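Local atomic coordinates of L-threonine-O-3-phosphate decarboxylase (Porphyromonas gingivalis, PDB entry 3FKD), a protein that probably binds pyridoxal 5'-phosphate and acts as an L-threonine-O-3-phosphate decarboxylase built on the fold of class I and II aminotransferases. Residues Y81-A86 with F132-N137; S90-A95 with D104-Y109. All coordinates share one frame; numbering follows the deposited sequence.

Interaction 1 of 2, residues Y81-A86 with F132-N137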
ATOM      1  N   TYR A  81      -6.342   9.454   1.837  1.00 20.01           N
ATOM      2  CA  TYR A  81      -5.236   9.903   2.635  1.00 20.23           C
ATOM      3  C   TYR A  81      -4.211  10.735   1.833  1.00 24.50           C
ATOM      4  O   TYR A  81      -3.714  11.764   2.313  1.00 24.67           O
ATOM      5  CB  TYR A  81      -4.585   8.660   3.203  1.00 19.30           C
ATOM      6  CG  TYR A  81      -5.311   8.114   4.397  1.00 21.96           C
ATOM      7  CD1 TYR A  81      -5.034   8.589   5.688  1.00 23.16           C
ATOM      8  CD2 TYR A  81      -6.296   7.159   4.256  1.00 20.77           C
ATOM      9  CE1 TYR A  81      -5.704   8.103   6.791  1.00 20.44           C
ATOM     10  CE2 TYR A  81      -6.948   6.649   5.358  1.00 21.20           C
ATOM     11  CZ  TYR A  81      -6.642   7.133   6.620  1.00 22.40           C
ATOM     12  OH  TYR A  81      -7.308   6.632   7.706  1.00 25.38           O
ATOM     13  N   GLN A  82      -3.859  10.290   0.628  1.00 21.85           N
ATOM     14  CA  GLN A  82      -2.926  11.088  -0.130  1.00 23.32           C
ATOM     15  C   GLN A  82      -3.504  12.463  -0.491  1.00 24.17           C
ATOM     16  O   GLN A  82      -2.754  13.434  -0.636  1.00 25.00           O
ATOM     17  CB  GLN A  82      -2.432  10.360  -1.379  1.00 24.04           C
ATOM     18  CG  GLN A  82      -0.931  10.587  -1.635  1.00 23.61           C
ATOM     19  CD  GLN A  82      -0.509  10.274  -3.058  1.00 26.00           C
ATOM     20  OE1 GLN A  82      -0.689   9.158  -3.552  1.00 26.71           O
ATOM     21  NE2 GLN A  82       0.058  11.260  -3.727  1.00 27.84           N
ATOM     22  N   ILE A  83      -4.825  12.530  -0.669  1.00 23.32           N
ATOM     23  CA  ILE A  83      -5.518  13.782  -1.011  1.00 23.02           C
ATOM     24  C   ILE A  83      -5.576  14.721   0.210  1.00 22.78           C
ATOM     25  O   ILE A  83      -5.227  15.895   0.118  1.00 23.98           O
ATOM     26  CB  ILE A  83      -6.962  13.502  -1.516  1.00 22.97           C
ATOM     27  CG1 ILE A  83      -6.965  12.815  -2.899  1.00 21.85           C
ATOM     28  CG2 ILE A  83      -7.802  14.776  -1.541  1.00 23.04           C
ATOM     29  CD1 ILE A  83      -8.384  12.556  -3.417  1.00 19.31           C
ATOM     30  N   ALA A  84      -6.029  14.181   1.338  1.00 22.22           N
ATOM     31  CA  ALA A  84      -5.971  14.832   2.643  1.00 23.25           C
ATOM     32  C   ALA A  84      -4.594  15.401   2.904  1.00 25.38           C
ATOM     33  O   ALA A  84      -4.487  16.575   3.241  1.00 25.50           O
ATOM     34  CB  ALA A  84      -6.324  13.863   3.735  1.00 23.57           C
ATOM     35  N   GLN A  85      -3.557  14.572   2.723  1.00 24.33           N
ATOM     36  CA  GLN A  85      -2.158  14.981   2.893  1.00 24.22           C
ATOM     37  C   GLN A  85      -1.779  16.210   2.073  1.00 25.55           C
ATOM     38  O   GLN A  85      -1.283  17.236   2.636  1.00 25.55           O
ATOM     39  CB  GLN A  85      -1.180  13.828   2.622  1.00 23.68           C
ATOM     40  CG  GLN A  85       0.197  14.032   3.234  1.00 25.93           C
ATOM     41  CD  GLN A  85       1.214  12.943   2.863  1.00 28.09           C
ATOM     42  OE1 GLN A  85       0.910  12.014   2.112  1.00 30.06           O
ATOM     43  NE2 GLN A  85       2.428  13.070   3.376  1.00 26.14           N
ATOM     44  N   ALA A  86      -2.007  16.122   0.765  1.00 23.40           N
ATOM     45  CA  ALA A  86      -1.663  17.212  -0.146  1.00 25.05           C
ATOM     46  C   ALA A  86      -2.307  18.562   0.265  1.00 29.17           C
ATOM     47  O   ALA A  86      -1.878  19.617  -0.198  1.00 28.85           O
ATOM     48  CB  ALA A  86      -2.035  16.856  -1.576  1.00 25.52           C
ATOM     49  N   PHE A 132     -12.970  21.553   0.576  1.00 31.66           N
ATOM     50  CA  PHE A 132     -13.320  20.253   0.073  1.00 28.59           C
ATOM     51  C   PHE A 132     -14.661  19.827   0.593  1.00 29.84           C
ATOM     52  O   PHE A 132     -15.040  20.137   1.722  1.00 27.59           O
ATOM     53  CB  PHE A 132     -12.268  19.224   0.472  1.00 29.28           C
ATOM     54  CG  PHE A 132     -10.933  19.477  -0.148  1.00 30.32           C
ATOM     55  CD1 PHE A 132     -10.667  19.057  -1.437  1.00 30.12           C
ATOM     56  CD2 PHE A 132      -9.957  20.171   0.544  1.00 29.90           C
ATOM     57  CE1 PHE A 132      -9.444  19.302  -2.012  1.00 30.49           C
ATOM     58  CE2 PHE A 132      -8.736  20.436  -0.025  1.00 29.20           C
ATOM     59  CZ  PHE A 132      -8.473  19.999  -1.300  1.00 32.16           C
ATOM     60  N   CYS A 133     -15.373  19.116  -0.280  1.00 29.71           N
ATOM     61  CA  CYS A 133     -16.585  18.423   0.062  1.00 26.72           C
ATOM     62  C   CYS A 133     -16.480  16.964  -0.393  1.00 26.58           C
ATOM     63  O   CYS A 133     -16.184  16.684  -1.553  1.00 26.68           O
ATOM     64  CB  CYS A 133     -17.781  19.107  -0.595  1.00 28.05           C
ATOM     65  SG  CYS A 133     -19.317  18.293  -0.229  1.00 29.30           S
ATOM     66  N   TRP A 134     -16.756  16.048   0.529  1.00 25.77           N
ATOM     67  CA  TRP A 134     -16.529  14.626   0.322  1.00 26.62           C
ATOM     68  C   TRP A 134     -17.842  13.832   0.169  1.00 27.02           C
ATOM     69  O   TRP A 134     -18.602  13.639   1.124  1.00 29.10           O
ATOM     70  CB  TRP A 134     -15.681  14.070   1.474  1.00 25.18           C
ATOM     71  CG  TRP A 134     -14.289  14.726   1.648  1.00 27.18           C
ATOM     72  CD1 TRP A 134     -14.016  16.029   2.015  1.00 27.25           C
ATOM     73  CD2 TRP A 134     -13.008  14.090   1.496  1.00 24.11           C
ATOM     74  NE1 TRP A 134     -12.652  16.233   2.077  1.00 24.09           N
ATOM     75  CE2 TRP A 134     -12.015  15.061   1.795  1.00 22.53           C
ATOM     76  CE3 TRP A 134     -12.609  12.788   1.165  1.00 24.24           C
ATOM     77  CZ2 TRP A 134     -10.658  14.780   1.749  1.00 23.68           C
ATOM     78  CZ3 TRP A 134     -11.248  12.502   1.109  1.00 23.74           C
ATOM     79  CH2 TRP A 134     -10.283  13.511   1.406  1.00 24.38           C
ATOM     80  N   LEU A 135     -18.116  13.370  -1.039  1.00 26.15           N
ATOM     81  CA  LEU A 135     -19.346  12.633  -1.292  1.00 26.09           C
ATOM     82  C   LEU A 135     -19.079  11.252  -1.833  1.00 25.31           C
ATOM     83  O   LEU A 135     -17.987  10.937  -2.317  1.00 26.14           O
ATOM     84  CB  LEU A 135     -20.239  13.399  -2.255  1.00 27.84           C
ATOM     85  CG  LEU A 135     -20.472  14.802  -1.702  1.00 29.95           C
ATOM     86  CD1 LEU A 135     -20.961  15.744  -2.774  1.00 30.27           C
ATOM     87  CD2 LEU A 135     -21.420  14.744  -0.498  1.00 27.92           C
ATOM     88  N   CYS A 136     -20.075  10.407  -1.727  1.00 26.16           N
ATOM     89  CA  CYS A 136     -19.954   9.085  -2.304  1.00 25.89           C
ATOM     90  C   CYS A 136     -21.328   8.760  -2.822  1.00 25.52           C
ATOM     91  O   CYS A 136     -22.319   8.894  -2.121  1.00 25.44           O
ATOM     92  CB  CYS A 136     -19.434   8.083  -1.268  1.00 23.71           C
ATOM     93  SG  CYS A 136     -19.460   6.364  -1.757  1.00 24.18           S
ATOM     94  N   ASN A 137     -21.378   8.362  -4.078  1.00 26.75           N
ATOM     95  CA  ASN A 137     -22.642   8.222  -4.754  1.00 27.24           C
ATOM     96  C   ASN A 137     -22.645   6.951  -5.607  1.00 25.91           C
ATOM     97  O   ASN A 137     -21.854   6.853  -6.546  1.00 25.63           O
ATOM     98  CB  ASN A 137     -22.875   9.484  -5.605  1.00 28.21           C
ATOM     99  CG  ASN A 137     -24.195   9.454  -6.321  1.00 30.26           C
ATOM    100  OD1 ASN A 137     -25.183   9.076  -5.739  1.00 34.55           O
ATOM    101  ND2 ASN A 137     -24.219   9.826  -7.582  1.00 31.02           N
TER

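Interaction 2 of 2, residues S90-A95 with D104-Y109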
ATOM      1  N   SER A  90      -6.606  22.186   5.010  1.00 30.29           N
ATOM      2  CA  SER A  90      -7.925  22.470   4.463  1.00 33.29           C
ATOM      3  C   SER A  90      -9.149  22.305   5.381  1.00 33.41           C
ATOM      4  O   SER A  90      -9.082  21.696   6.452  1.00 31.43           O
ATOM      5  CB  SER A  90      -8.107  21.755   3.111  1.00 31.92           C
ATOM      6  OG  SER A  90      -7.118  22.196   2.167  1.00 31.94           O
ATOM      7  N   ARG A  91     -10.251  22.918   4.950  1.00 35.37           N
ATOM      8  CA  ARG A  91     -11.555  22.767   5.588  1.00 34.94           C
ATOM      9  C   ARG A  91     -12.408  21.843   4.740  1.00 31.64           C
ATOM     10  O   ARG A  91     -12.598  22.063   3.542  1.00 30.36           O
ATOM     11  CB  ARG A  91     -12.219  24.132   5.784  1.00 37.18           C
ATOM     12  CG  ARG A  91     -11.365  25.022   6.687  1.00 41.18           C
ATOM     13  CD  ARG A  91     -11.833  26.454   6.823  1.00 46.83           C
ATOM     14  NE  ARG A  91     -10.925  27.128   7.756  1.00 59.29           N
ATOM     15  CZ  ARG A  91     -10.899  28.438   8.006  1.00 61.64           C
ATOM     16  NH1 ARG A  91     -11.753  29.261   7.391  1.00 63.44           N
ATOM     17  NH2 ARG A  91     -10.018  28.917   8.880  1.00 53.90           N
ATOM     18  N   SER A  92     -12.903  20.799   5.389  1.00 31.31           N
ATOM     19  CA  SER A  92     -13.672  19.766   4.721  1.00 31.03           C
ATOM     20  C   SER A  92     -15.079  19.618   5.281  1.00 29.56           C
ATOM     21  O   SER A  92     -15.266  19.502   6.496  1.00 30.19           O
ATOM     22  CB  SER A  92     -12.929  18.424   4.779  1.00 27.01           C
ATOM     23  OG  SER A  92     -11.815  18.483   3.933  1.00 27.93           O
ATOM     24  N   LEU A  93     -16.037  19.635   4.358  1.00 27.94           N
ATOM     25  CA  LEU A  93     -17.431  19.306   4.591  1.00 29.16           C
ATOM     26  C   LEU A  93     -17.621  17.833   4.265  1.00 27.97           C
ATOM     27  O   LEU A  93     -17.395  17.411   3.136  1.00 28.64           O
ATOM     28  CB  LEU A  93     -18.336  20.156   3.672  1.00 31.74           C
ATOM     29  CG  LEU A  93     -19.871  20.143   3.877  1.00 33.67           C
ATOM     30  CD1 LEU A  93     -20.238  20.487   5.320  1.00 32.91           C
ATOM     31  CD2 LEU A  93     -20.597  21.071   2.916  1.00 32.93           C
ATOM     32  N   ILE A  94     -18.028  17.047   5.245  1.00 25.63           N
ATOM     33  CA  ILE A  94     -18.261  15.634   5.017  1.00 24.49           C
ATOM     34  C   ILE A  94     -19.735  15.236   5.325  1.00 26.45           C
ATOM     35  O   ILE A  94     -20.229  15.455   6.422  1.00 27.06           O
ATOM     36  CB  ILE A  94     -17.305  14.807   5.881  1.00 24.42           C
ATOM     37  CG1 ILE A  94     -15.832  15.174   5.584  1.00 25.58           C
ATOM     38  CG2 ILE A  94     -17.561  13.350   5.693  1.00 24.54           C
ATOM     39  CD1 ILE A  94     -14.812  14.488   6.486  1.00 23.40           C
ATOM     40  N   ALA A  95     -20.443  14.671   4.356  1.00 24.40           N
ATOM     41  CA  ALA A  95     -21.768  14.139   4.632  1.00 26.52           C
ATOM     42  C   ALA A  95     -21.669  12.868   5.476  1.00 24.73           C
ATOM     43  O   ALA A  95     -20.772  12.080   5.292  1.00 24.53           O
ATOM     44  CB  ALA A  95     -22.514  13.879   3.353  1.00 25.81           C
ATOM     45  N   ASP A 104     -11.138   9.980   8.844  1.00 26.14           N
ATOM     46  CA  ASP A 104      -9.846   9.626   9.400  1.00 25.52           C
ATOM     47  C   ASP A 104      -8.755  10.317   8.630  1.00 24.95           C
ATOM     48  O   ASP A 104      -7.821  10.818   9.230  1.00 24.06           O
ATOM     49  CB  ASP A 104      -9.613   8.118   9.385  1.00 27.13           C
ATOM     50  CG  ASP A 104     -10.629   7.361  10.211  1.00 31.75           C
ATOM     51  OD1 ASP A 104     -11.158   7.944  11.200  1.00 36.73           O
ATOM     52  OD2 ASP A 104     -10.911   6.183   9.872  1.00 30.29           O
ATOM     53  N   ALA A 105      -8.897  10.370   7.306  1.00 24.38           N
ATOM     54  CA  ALA A 105      -7.918  11.077   6.476  1.00 25.85           C
ATOM     55  C   ALA A 105      -7.803  12.548   6.838  1.00 24.67           C
ATOM     56  O   ALA A 105      -6.703  13.063   7.056  1.00 25.44           O
ATOM     57  CB  ALA A 105      -8.222  10.928   4.987  1.00 22.99           C
ATOM     58  N   CYS A 106      -8.950  13.209   6.843  1.00 25.43           N
ATOM     59  CA  CYS A 106      -9.057  14.623   7.118  1.00 25.13           C
ATOM     60  C   CYS A 106      -8.500  14.957   8.507  1.00 27.61           C
ATOM     61  O   CYS A 106      -7.942  16.028   8.717  1.00 27.13           O
ATOM     62  CB  CYS A 106     -10.518  15.054   7.027  1.00 25.42           C
ATOM     63  SG  CYS A 106     -11.092  15.475   5.356  1.00 26.47           S
ATOM     64  N   ARG A 107      -8.681  14.054   9.462  1.00 27.83           N
ATOM     65  CA  ARG A 107      -8.208  14.290  10.813  1.00 25.91           C
ATOM     66  C   ARG A 107      -6.690  14.122  10.813  1.00 27.88           C
ATOM     67  O   ARG A 107      -5.958  15.008  11.246  1.00 26.40           O
ATOM     68  CB  ARG A 107      -8.876  13.342  11.825  1.00 24.74           C
ATOM     69  CG  ARG A 107      -8.137  13.276  13.177  1.00 30.89           C
ATOM     70  CD  ARG A 107      -8.611  12.166  14.074  1.00 32.35           C
ATOM     71  NE  ARG A 107      -8.337  10.871  13.451  1.00 44.58           N
ATOM     72  CZ  ARG A 107      -8.632   9.674  13.975  1.00 47.84           C
ATOM     73  NH1 ARG A 107      -9.206   9.579  15.175  1.00 47.22           N
ATOM     74  NH2 ARG A 107      -8.334   8.562  13.296  1.00 45.61           N
HETATM   75  N   MSE A 108      -6.218  12.989  10.305  1.00 26.36           N
HETATM   76  CA  MSE A 108      -4.798  12.724  10.349  1.00 26.02           C
HETATM   77  C   MSE A 108      -4.064  13.916   9.803  1.00 27.07           C
HETATM   78  O   MSE A 108      -3.025  14.303  10.333  1.00 28.26           O
HETATM   79  CB  MSE A 108      -4.440  11.458   9.587  1.00 25.70           C
HETATM   80  CG  MSE A 108      -2.956  11.257   9.380  1.00 26.92           C
HETATM   81 SE   MSE A 108      -2.641   9.564   8.465  1.00 44.33          SE
HETATM   82  CE  MSE A 108      -0.833   9.887   7.818  1.00 29.87           C
ATOM     83  N   TYR A 109      -4.611  14.539   8.765  1.00 26.87           N
ATOM     84  CA  TYR A 109      -3.922  15.694   8.200  1.00 28.15           C
ATOM     85  C   TYR A 109      -4.469  17.056   8.674  1.00 29.07           C
ATOM     86  O   TYR A 109      -4.256  18.088   8.039  1.00 29.02           O
ATOM     87  CB  TYR A 109      -3.759  15.549   6.684  1.00 25.24           C
ATOM     88  CG  TYR A 109      -2.865  14.370   6.395  1.00 26.09           C
ATOM     89  CD1 TYR A 109      -3.402  13.115   6.122  1.00 26.10           C
ATOM     90  CD2 TYR A 109      -1.486  14.486   6.469  1.00 25.92           C
ATOM     91  CE1 TYR A 109      -2.600  12.031   5.904  1.00 25.24           C
ATOM     92  CE2 TYR A 109      -0.655  13.394   6.242  1.00 28.00           C
ATOM     93  CZ  TYR A 109      -1.224  12.165   5.953  1.00 26.73           C
ATOM     94  OH  TYR A 109      -0.427  11.078   5.723  1.00 23.54           O
TER

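Interaction 1 of 2, residues Y81-A86 with F132-N137
Ile83 meets Trp134 through one methyl group and one ring corner: CG2 of Ile83 lies 4.1 Å from CH2 of Trp134, at the far end of the six-membered ring. The methyl comes in obliquely, and the two side chains, heading in opposing senses, overlap near their ends. Beside it the helix backbone itself approaches the indole, with Ala84 N 4.3 Å from Trp134 CH2, at the edge of the ring and near its plane. With CG anti to the carbonyl carbon (chi1 -60°), the indole is carried off strand 132-136 toward helix 75-86, bridging a gap in which the closest CA atoms, those of Ala84 and Phe132, are 9.5 Å apart. Further out, Trp134 NE1 is hydrogen-bonded to Ser92 OG on the adjoining strand, while Ile83 also packs on Val164 and Ala84 on Ala105 of helix 100-108. Phe132 stacks edge-to-face with Phe87. The contact thus shows how a large aromatic residue can fill the space between a helix and a sheet: with 135 Å² buried and all three touching residues enclosed, this face is held by van der Waals contact alone, and the indole is oriented from outside it, by the N-H bond to Ser92.

Interaction 2 of 2, residues S90-A95 with D104-Y109
Cys106 touches both Ser92 and Ile94, its sulfur serving as the single meeting point between helix 100-108 and strand 91-96. Van der Waals contact is the main interaction. SG of Cys106 rests against the serine side chain, 3.4 Å from Ser92 OG and 3.5 Å from Ser92 CB, and it lies 4.0 Å from Ile94 CD1, the tip of the longer isoleucine branch. With SG anti to the carbonyl carbon (chi1 -85°), the thiol is directed down from the helix onto the sheet, where Val113 and Trp134 also pack against it. The closest backbone approach is again at this pair, with the CA atoms of Ser92 and Cys106 7.3 Å apart.

Polar interactions lie around this packing. The hydroxyl of Ser92, although close to the sulfur, is engaged by Trp134 instead. Along the helix, Arg107 NH2 and Asp104 OD1 are 3.6 Å apart; no N-H is aimed at the carboxylate oxygen, which sits off the plane of the guanidinium, and the pairing is purely electrostatic. At the helix end Met108, present as selenomethionine, places CG above one face of the Tyr109 ring, off-centre toward the rim, and Tyr109 OH hydrogen-bonds to Gln85 NE2 of the second subunit.

Strand, covering helix and strand 112-117 form a beta-alpha-beta crossover joining two adjacent parallel strands, within a mixed sheet of the kind found in the large domain of aminotransferase-type enzymes.

In the fold
The centres of the two interactions are 7 Å apart, and both are built on the same seven-stranded mixed sheet, in which strands 132-136 and 91-96 are parallel neighbours. Along the chain, helix 75-86 leads into strand 91-96, then helix 100-108, with strand 132-136 last, so interaction 2 falls wholly between the two halves of interaction 1. Backbone hydrogen bonds between Leu93 and both Phe132 and Trp134 join them directly, and Tyr81 and Gln85 of one pack against Asp104 and Tyr109 of the other. The strand order, with 207-210 antiparallel, matches the large domain of fold type I pyridoxal-phosphate enzymes. Through flanking residues such as Gln85 and Tyr109, both segment pairs also meet the second subunit.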